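Local coordinates for protein isomerase prhC (PDB 5X9J) that acts as an isomerase in the biosynthesis of paraherquonin, a fungal meroterpenoid with a highly congested hexacyclic skeleton, at residues K29-A34 against L132-C138; W83-N89 against S116-I120. One frame throughout, in Å; residues are numbered along the deposited sequence.

Contact 1 of 2, residues K29-A34 against L132-C138; sequences KLIALA and LQATDDC
Leu33 and Leu30 reach from one face of helix 26-43 to Ala134, the last residue of strand 124-134, and this small methyl is where helix and strand pack most tightly. CD2 of Leu33 presses against CB of Ala134 at 3.5 Å, while CD2 of Leu30 comes to the same CB at 3.8 Å, so two leucine branches converge on one carbon. For Leu33, CG anti to the backbone N (chi1 -177°) carries the isobutyl group between CB of Ala134 and the carbonyl O of Cys138. Further along, CD1 of Leu132 lies 3.9 Å from CA of Ala34, and Ile109, Phe111 and Val141 of the neighbouring strands also touch the Leu132 side chain.

Past the strand the chain makes a type I turn from Thr135 to Cys138 and comes back to the start of the segment 29-34. Here Cys138 is buried: its SG rests on CD2 of Leu30 at 3.8 Å, and its CB meets CB of Lys29. The looser side, toward solvent, begins where the extended Lys29 chain passes exposed Asp137, CD of Lys29 lying 4.0 Å from the carbonyl O of Asp137. Direct adhesion is therefore apolar, the polar link between the segments being a single ordered water that donates to O of Lys29 at 2.7 Å and to O of Cys138 at 2.9 Å, joining two carbonyls that cannot bond to each other.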
ATOM      1  N   LYS B  29     -15.847 -14.309  -8.599  1.00 33.05           N
ATOM      2  CA  LYS B  29     -15.845 -14.763  -7.213  1.00 35.36           C
ATOM      3  C   LYS B  29     -14.819 -13.999  -6.380  1.00 33.06           C
ATOM      4  O   LYS B  29     -15.073 -13.671  -5.218  1.00 31.71           O
ATOM      5  CB  LYS B  29     -15.552 -16.261  -7.134  1.00 39.39           C
ATOM      6  CG  LYS B  29     -16.595 -17.172  -7.773  1.00 45.39           C
ATOM      7  CD  LYS B  29     -16.232 -18.628  -7.515  1.00 44.87           C
ATOM      8  CE  LYS B  29     -16.704 -19.537  -8.635  1.00 52.38           C
ATOM      9  NZ  LYS B  29     -16.148 -20.919  -8.496  1.00 57.15           N
ATOM     10  N   LEU B  30     -13.650 -13.719  -6.953  1.00 32.22           N
ATOM     11  CA  LEU B  30     -12.635 -12.992  -6.199  1.00 32.24           C
ATOM     12  C   LEU B  30     -13.076 -11.556  -5.950  1.00 28.71           C
ATOM     13  O   LEU B  30     -12.892 -11.029  -4.849  1.00 25.55           O
ATOM     14  CB  LEU B  30     -11.298 -13.040  -6.942  1.00 27.12           C
ATOM     15  CG  LEU B  30     -10.572 -14.398  -6.894  1.00 32.07           C
ATOM     16  CD1 LEU B  30      -9.413 -14.433  -7.862  1.00 31.01           C
ATOM     17  CD2 LEU B  30     -10.076 -14.701  -5.480  1.00 32.14           C
ATOM     18  N   ILE B  31     -13.662 -10.912  -6.964  1.00 28.60           N
ATOM     19  CA  ILE B  31     -14.170  -9.556  -6.784  1.00 31.06           C
ATOM     20  C   ILE B  31     -15.278  -9.545  -5.742  1.00 29.38           C
ATOM     21  O   ILE B  31     -15.301  -8.688  -4.851  1.00 28.92           O
ATOM     22  CB  ILE B  31     -14.637  -8.978  -8.134  1.00 32.92           C
ATOM     23  CG1 ILE B  31     -13.434  -8.770  -9.055  1.00 29.05           C
ATOM     24  CG2 ILE B  31     -15.397  -7.645  -7.949  1.00 28.46           C
ATOM     25  CD1 ILE B  31     -13.817  -8.540 -10.514  1.00 32.63           C
ATOM     26  N   ALA B  32     -16.192 -10.519  -5.811  1.00 30.64           N
ATOM     27  CA  ALA B  32     -17.261 -10.605  -4.817  1.00 30.09           C
ATOM     28  C   ALA B  32     -16.696 -10.819  -3.421  1.00 30.43           C
ATOM     29  O   ALA B  32     -17.208 -10.264  -2.440  1.00 29.74           O
ATOM     30  CB  ALA B  32     -18.227 -11.740  -5.176  1.00 29.69           C
ATOM     31  N   LEU B  33     -15.644 -11.634  -3.308  1.00 28.31           N
ATOM     32  CA  LEU B  33     -15.034 -11.861  -2.001  1.00 30.14           C
ATOM     33  C   LEU B  33     -14.464 -10.565  -1.427  1.00 26.19           C
ATOM     34  O   LEU B  33     -14.609 -10.291  -0.234  1.00 27.88           O
ATOM     35  CB  LEU B  33     -13.949 -12.935  -2.113  1.00 29.98           C
ATOM     36  CG  LEU B  33     -13.285 -13.309  -0.784  1.00 31.32           C
ATOM     37  CD1 LEU B  33     -14.290 -13.959   0.143  1.00 33.56           C
ATOM     38  CD2 LEU B  33     -12.087 -14.228  -1.011  1.00 32.49           C
ATOM     39  N   ALA B  34     -13.842  -9.740  -2.272  1.00 26.72           N
ATOM     40  CA  ALA B  34     -13.272  -8.477  -1.806  1.00 26.69           C
ATOM     41  C   ALA B  34     -14.361  -7.530  -1.305  1.00 26.10           C
ATOM     42  O   ALA B  34     -14.231  -6.917  -0.235  1.00 24.06           O
ATOM     43  CB  ALA B  34     -12.461  -7.831  -2.936  1.00 22.22           C
ATOM     44  N   LEU B 132      -5.880  -9.932  -0.660  1.00 22.81           N
ATOM     45  CA  LEU B 132      -6.478 -11.122  -0.074  1.00 23.86           C
ATOM     46  C   LEU B 132      -5.954 -12.366  -0.775  1.00 24.42           C
ATOM     47  O   LEU B 132      -5.865 -12.406  -2.003  1.00 23.92           O
ATOM     48  CB  LEU B 132      -8.004 -11.099  -0.174  1.00 22.89           C
ATOM     49  CG  LEU B 132      -8.705  -9.890   0.448  1.00 23.06           C
ATOM     50  CD1 LEU B 132     -10.217  -9.966   0.190  1.00 24.78           C
ATOM     51  CD2 LEU B 132      -8.422  -9.806   1.940  1.00 22.64           C
ATOM     52  N   GLN B 133      -5.602 -13.368   0.018  1.00 25.40           N
ATOM     53  CA  GLN B 133      -5.383 -14.719  -0.473  1.00 26.61           C
ATOM     54  C   GLN B 133      -6.651 -15.498  -0.166  1.00 28.07           C
ATOM     55  O   GLN B 133      -7.027 -15.638   1.000  1.00 30.37           O
ATOM     56  CB  GLN B 133      -4.168 -15.376   0.190  1.00 26.38           C
ATOM     57  CG  GLN B 133      -4.048 -16.876  -0.125  1.00 29.21           C
ATOM     58  CD  GLN B 133      -3.622 -17.118  -1.554  1.00 31.29           C
ATOM     59  OE1 GLN B 133      -2.501 -16.793  -1.928  1.00 34.94           O
ATOM     60  NE2 GLN B 133      -4.523 -17.662  -2.373  1.00 31.96           N
ATOM     61  N   ALA B 134      -7.325 -15.959  -1.201  1.00 29.75           N
ATOM     62  CA  ALA B 134      -8.553 -16.713  -1.011  1.00 33.54           C
ATOM     63  C   ALA B 134      -8.245 -18.201  -0.982  1.00 33.84           C
ATOM     64  O   ALA B 134      -7.201 -18.648  -1.462  1.00 31.87           O
ATOM     65  CB  ALA B 134      -9.544 -16.414  -2.130  1.00 28.28           C
ATOM     66  N   THR B 135      -9.168 -18.967  -0.406  1.00 37.24           N
ATOM     67  CA  THR B 135      -9.127 -20.409  -0.590  1.00 38.96           C
ATOM     68  C   THR B 135      -9.426 -20.757  -2.043  1.00 40.85           C
ATOM     69  O   THR B 135      -9.808 -19.905  -2.853  1.00 38.43           O
ATOM     70  CB  THR B 135     -10.136 -21.115   0.308  1.00 35.94           C
ATOM     71  OG1 THR B 135     -11.419 -20.493   0.153  1.00 38.82           O
ATOM     72  CG2 THR B 135      -9.702 -21.049   1.739  1.00 33.67           C
ATOM     73  N   ASP B 136      -9.290 -22.045  -2.358  1.00 41.59           N
ATOM     74  CA  ASP B 136      -9.361 -22.463  -3.753  1.00 48.87           C
ATOM     75  C   ASP B 136     -10.754 -22.272  -4.339  1.00 45.44           C
ATOM     76  O   ASP B 136     -10.890 -21.946  -5.524  1.00 48.63           O
ATOM     77  CB  ASP B 136      -8.925 -23.915  -3.890  1.00 56.69           C
ATOM     78  CG  ASP B 136      -8.096 -24.137  -5.125  1.00 63.99           C
ATOM     79  OD1 ASP B 136      -6.873 -24.358  -4.977  1.00 68.35           O
ATOM     80  OD2 ASP B 136      -8.664 -24.051  -6.241  1.00 64.45           O
ATOM     81  N   ASP B 137     -11.797 -22.481  -3.542  1.00 44.08           N
ATOM     82  CA  ASP B 137     -13.146 -22.214  -4.029  1.00 47.31           C
ATOM     83  C   ASP B 137     -13.536 -20.743  -3.918  1.00 46.35           C
ATOM     84  O   ASP B 137     -14.678 -20.400  -4.246  1.00 44.81           O
ATOM     85  CB  ASP B 137     -14.165 -23.080  -3.281  1.00 44.22           C
ATOM     86  CG  ASP B 137     -14.067 -22.931  -1.775  1.00 53.40           C
ATOM     87  OD1 ASP B 137     -13.338 -22.030  -1.305  1.00 50.12           O
ATOM     88  OD2 ASP B 137     -14.730 -23.708  -1.054  1.00 62.17           O
ATOM     89  N   CYS B 138     -12.624 -19.880  -3.454  1.00 43.44           N
ATOM     90  CA  CYS B 138     -12.843 -18.439  -3.316  1.00 40.83           C
ATOM     91  C   CYS B 138     -13.916 -18.100  -2.299  1.00 37.91           C
ATOM     92  O   CYS B 138     -14.486 -17.008  -2.349  1.00 40.95           O
ATOM     93  CB  CYS B 138     -13.203 -17.786  -4.655  1.00 40.16           C
ATOM     94  SG  CYS B 138     -11.946 -17.970  -5.897  1.00 45.11           S
TER
HETATM   95  O   HOH W   1     -16.525 -15.321  -3.589  1.00 37.90           O

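Contact 2 of 2, residues W83-N89 against S116-I120; sequences WKHIGWN and SADTI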
ATOM      1  N   TRP B  83     -10.329  -1.211  18.760  1.00 35.71           N
ATOM      2  CA  TRP B  83     -10.863  -0.216  17.844  1.00 39.21           C
ATOM      3  C   TRP B  83     -12.267   0.219  18.250  1.00 39.08           C
ATOM      4  O   TRP B  83     -12.581   1.415  18.228  1.00 36.47           O
ATOM      5  CB  TRP B  83     -10.888  -0.750  16.417  1.00 38.40           C
ATOM      6  CG  TRP B  83     -11.342   0.317  15.517  1.00 45.42           C
ATOM      7  CD1 TRP B  83     -12.614   0.529  15.054  1.00 46.63           C
ATOM      8  CD2 TRP B  83     -10.545   1.399  15.023  1.00 46.40           C
ATOM      9  NE1 TRP B  83     -12.645   1.663  14.267  1.00 47.67           N
ATOM     10  CE2 TRP B  83     -11.388   2.215  14.233  1.00 48.95           C
ATOM     11  CE3 TRP B  83      -9.191   1.741  15.147  1.00 40.48           C
ATOM     12  CZ2 TRP B  83     -10.918   3.354  13.574  1.00 48.28           C
ATOM     13  CZ3 TRP B  83      -8.728   2.872  14.498  1.00 43.39           C
ATOM     14  CH2 TRP B  83      -9.587   3.665  13.724  1.00 47.59           C
ATOM     15  N   LYS B  84     -13.131  -0.737  18.600  1.00 40.24           N
ATOM     16  CA  LYS B  84     -14.513  -0.393  18.929  1.00 39.91           C
ATOM     17  C   LYS B  84     -14.610   0.432  20.215  1.00 39.24           C
ATOM     18  O   LYS B  84     -15.542   1.233  20.357  1.00 40.84           O
ATOM     19  CB  LYS B  84     -15.364  -1.660  19.045  1.00 41.71           C
ATOM     20  CG  LYS B  84     -15.575  -2.399  17.730  1.00 43.46           C
ATOM     21  CD  LYS B  84     -16.663  -3.451  17.865  1.00 50.64           C
ATOM     22  CE  LYS B  84     -17.027  -4.053  16.509  1.00 53.92           C
ATOM     23  NZ  LYS B  84     -18.510  -4.124  16.302  1.00 55.88           N
ATOM     24  N   HIS B  85     -13.674   0.260  21.152  1.00 37.01           N
ATOM     25  CA  HIS B  85     -13.674   1.090  22.357  1.00 39.58           C
ATOM     26  C   HIS B  85     -13.415   2.558  22.039  1.00 41.06           C
ATOM     27  O   HIS B  85     -13.858   3.439  22.781  1.00 38.98           O
ATOM     28  CB  HIS B  85     -12.619   0.615  23.362  1.00 40.66           C
ATOM     29  CG  HIS B  85     -12.965  -0.663  24.065  1.00 51.49           C
ATOM     30  ND1 HIS B  85     -12.007  -1.490  24.616  1.00 53.97           N
ATOM     31  CD2 HIS B  85     -14.159  -1.249  24.321  1.00 53.20           C
ATOM     32  CE1 HIS B  85     -12.595  -2.535  25.173  1.00 55.27           C
ATOM     33  NE2 HIS B  85     -13.901  -2.411  25.010  1.00 55.59           N
ATOM     34  N   ILE B  86     -12.671   2.853  20.974  1.00 37.63           N
ATOM     35  CA  ILE B  86     -12.293   4.233  20.700  1.00 34.97           C
ATOM     36  C   ILE B  86     -12.978   4.808  19.476  1.00 33.07           C
ATOM     37  O   ILE B  86     -12.869   6.022  19.247  1.00 31.44           O
ATOM     38  CB  ILE B  86     -10.759   4.390  20.596  1.00 39.54           C
ATOM     39  CG1 ILE B  86     -10.176   3.611  19.412  1.00 41.26           C
ATOM     40  CG2 ILE B  86     -10.108   3.929  21.897  1.00 33.48           C
ATOM     41  CD1 ILE B  86     -10.192   4.356  18.093  1.00 41.63           C
ATOM     42  N   GLY B  87     -13.672   3.996  18.682  1.00 30.02           N
ATOM     43  CA  GLY B  87     -14.272   4.487  17.461  1.00 32.75           C
ATOM     44  C   GLY B  87     -15.676   3.947  17.281  1.00 31.77           C
ATOM     45  O   GLY B  87     -16.049   2.923  17.845  1.00 33.03           O
ATOM     46  N   TRP B  88     -16.450   4.664  16.475  1.00 30.07           N
ATOM     47  CA  TRP B  88     -17.814   4.274  16.151  1.00 35.68           C
ATOM     48  C   TRP B  88     -18.112   4.782  14.747  1.00 33.07           C
ATOM     49  O   TRP B  88     -17.366   5.590  14.185  1.00 31.60           O
ATOM     50  CB  TRP B  88     -18.832   4.812  17.196  1.00 30.72           C
ATOM     51  CG  TRP B  88     -18.779   6.318  17.381  1.00 27.01           C
ATOM     52  CD1 TRP B  88     -19.587   7.243  16.791  1.00 31.21           C
ATOM     53  CD2 TRP B  88     -17.863   7.056  18.208  1.00 29.18           C
ATOM     54  NE1 TRP B  88     -19.235   8.512  17.192  1.00 29.79           N
ATOM     55  CE2 TRP B  88     -18.175   8.427  18.058  1.00 29.05           C
ATOM     56  CE3 TRP B  88     -16.801   6.693  19.044  1.00 29.33           C
ATOM     57  CZ2 TRP B  88     -17.466   9.438  18.719  1.00 29.75           C
ATOM     58  CZ3 TRP B  88     -16.095   7.702  19.710  1.00 29.00           C
ATOM     59  CH2 TRP B  88     -16.428   9.055  19.537  1.00 30.01           C
ATOM     60  N   ASN B  89     -19.208   4.286  14.174  1.00 32.33           N
ATOM     61  CA  ASN B  89     -19.591   4.618  12.804  1.00 36.62           C
ATOM     62  C   ASN B  89     -18.450   4.278  11.836  1.00 35.16           C
ATOM     63  O   ASN B  89     -18.090   5.057  10.948  1.00 37.18           O
ATOM     64  CB  ASN B  89     -20.005   6.089  12.702  1.00 42.82           C
ATOM     65  CG  ASN B  89     -20.853   6.379  11.469  1.00 53.40           C
ATOM     66  OD1 ASN B  89     -21.536   5.493  10.942  1.00 55.92           O
ATOM     67  ND2 ASN B  89     -20.806   7.624  11.000  1.00 54.25           N
ATOM     68  N   SER B 116     -13.282   5.136   7.312  1.00 29.63           N
ATOM     69  CA  SER B 116     -13.576   6.321   8.102  1.00 30.51           C
ATOM     70  C   SER B 116     -14.248   5.890   9.391  1.00 32.99           C
ATOM     71  O   SER B 116     -14.827   4.801   9.483  1.00 31.94           O
ATOM     72  CB  SER B 116     -14.474   7.305   7.353  1.00 32.40           C
ATOM     73  OG  SER B 116     -15.709   6.694   7.001  1.00 34.63           O
ATOM     74  N   ALA B 117     -14.151   6.760  10.392  1.00 30.33           N
ATOM     75  CA  ALA B 117     -14.771   6.523  11.686  1.00 29.81           C
ATOM     76  C   ALA B 117     -14.770   7.823  12.468  1.00 32.69           C
ATOM     77  O   ALA B 117     -13.908   8.687  12.267  1.00 29.65           O
ATOM     78  CB  ALA B 117     -14.042   5.435  12.483  1.00 28.72           C
ATOM     79  N   ASP B 118     -15.766   7.960  13.339  1.00 32.37           N
ATOM     80  CA  ASP B 118     -15.675   8.902  14.442  1.00 31.02           C
ATOM     81  C   ASP B 118     -14.929   8.234  15.581  1.00 29.54           C
ATOM     82  O   ASP B 118     -15.086   7.036  15.821  1.00 31.98           O
ATOM     83  CB  ASP B 118     -17.073   9.344  14.883  1.00 31.79           C
ATOM     84  CG  ASP B 118     -17.734  10.220  13.853  1.00 38.06           C
ATOM     85  OD1 ASP B 118     -17.142  11.268  13.499  1.00 41.81           O
ATOM     86  OD2 ASP B 118     -18.816   9.849  13.367  1.00 45.11           O
ATOM     87  N   THR B 119     -14.061   8.989  16.249  1.00 27.93           N
ATOM     88  CA  THR B 119     -13.279   8.423  17.334  1.00 27.09           C
ATOM     89  C   THR B 119     -13.203   9.421  18.478  1.00 27.75           C
ATOM     90  O   THR B 119     -13.498  10.606  18.321  1.00 28.75           O
ATOM     91  CB  THR B 119     -11.838   8.066  16.915  1.00 28.67           C
ATOM     92  OG1 THR B 119     -11.065   9.269  16.847  1.00 30.07           O
ATOM     93  CG2 THR B 119     -11.791   7.337  15.555  1.00 26.16           C
ATOM     94  N   ILE B 120     -12.724   8.924  19.615  1.00 27.71           N
ATOM     95  CA  ILE B 120     -12.424   9.763  20.771  1.00 32.34           C
ATOM     96  C   ILE B 120     -11.562  10.954  20.373  1.00 38.09           C
ATOM     97  O   ILE B 120     -11.751  12.074  20.870  1.00 35.90           O
ATOM     98  CB  ILE B 120     -11.744   8.916  21.862  1.00 33.03           C
ATOM     99  CG1 ILE B 120     -12.671   7.782  22.303  1.00 31.16           C
ATOM    100  CG2 ILE B 120     -11.316   9.795  23.041  1.00 34.47           C
ATOM    101  CD1 ILE B 120     -12.075   6.900  23.382  1.00 34.58           C
TER
HETATM  102  O   HOH W   2     -17.488   7.094   9.313  1.00 38.32           O
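Trp88 and Asp118 face each other as a hydrogen-bonded antiparallel pair. Trp88 N donates to Asp118 O at 2.8 Å, and Asp118 N returns a more bent bond to Trp88 O, with an N-H...acceptor angle of 135°. On the same side of the sheet the two side chains cross at about a right angle, and CB of Asp118 sits over a face of the indole in a CH-pi contact, 3.6 Å from the centroid of the five-membered ring. With chi1 at 56°, CG of Trp88 lies between its own backbone N and carbonyl carbon, and the ring folds back along the partner strand. Atom CH2 of Trp88 comes to 3.4 Å from atom C of Thr119.

At the neighbouring non-hydrogen-bonded pair, Gly87 and Thr119 bring their CA atoms to 4.1 Å, and a CA-H...O contact runs from Gly87 CA to Asp118 O. Strand 87-88, which follows helix 73-86 in the chain, lies along the end of the long strand 108-119 in a curved, mixed sheet consistent with an NTF2-like alpha+beta fold. Beyond the paired residues, Ile120 N donates to Ile86 O at 2.9 Å, and the two isoleucine side chains cross at about a right angle, CD1 of Ile120 meeting CG2 of Ile86.

Farther out, CZ2 of Trp83 brings the edge of its ring to CB of Ala117 at 3.9 Å. That indole is positioned from beyond: its NE1 is hydrogen-bonded to Ser90 OG, its ring meets Tyr124, and Leu156 and Leu169 of the C-terminal helices pack on it. Where the chain turns a corner at Asn89, a water links the two segments, donating to Asn89 O and hydrogen-bonded to OG of Ser116.

How the contacts relate
Both contacts draw on the same sheet, through the neighbouring and consecutive strands 124-134 and 108-119, yet they lie on opposite sides of the chain's centre, with their own centres about 28 Å apart. Contact 1 is mostly buried and sets a helix against strand and turn through aliphatic groups and a cysteine sulfur. Contact 2 is only partly buried and pairs a short strand with the end of a long one, combining backbone hydrogen bonds with an exposed indole laid over the partner strand. Each also includes one bridging water. Along the chain contact 2 is nested within the loop that contact 1 closes, the N-terminal helix meeting a strand that follows the whole of contact 2.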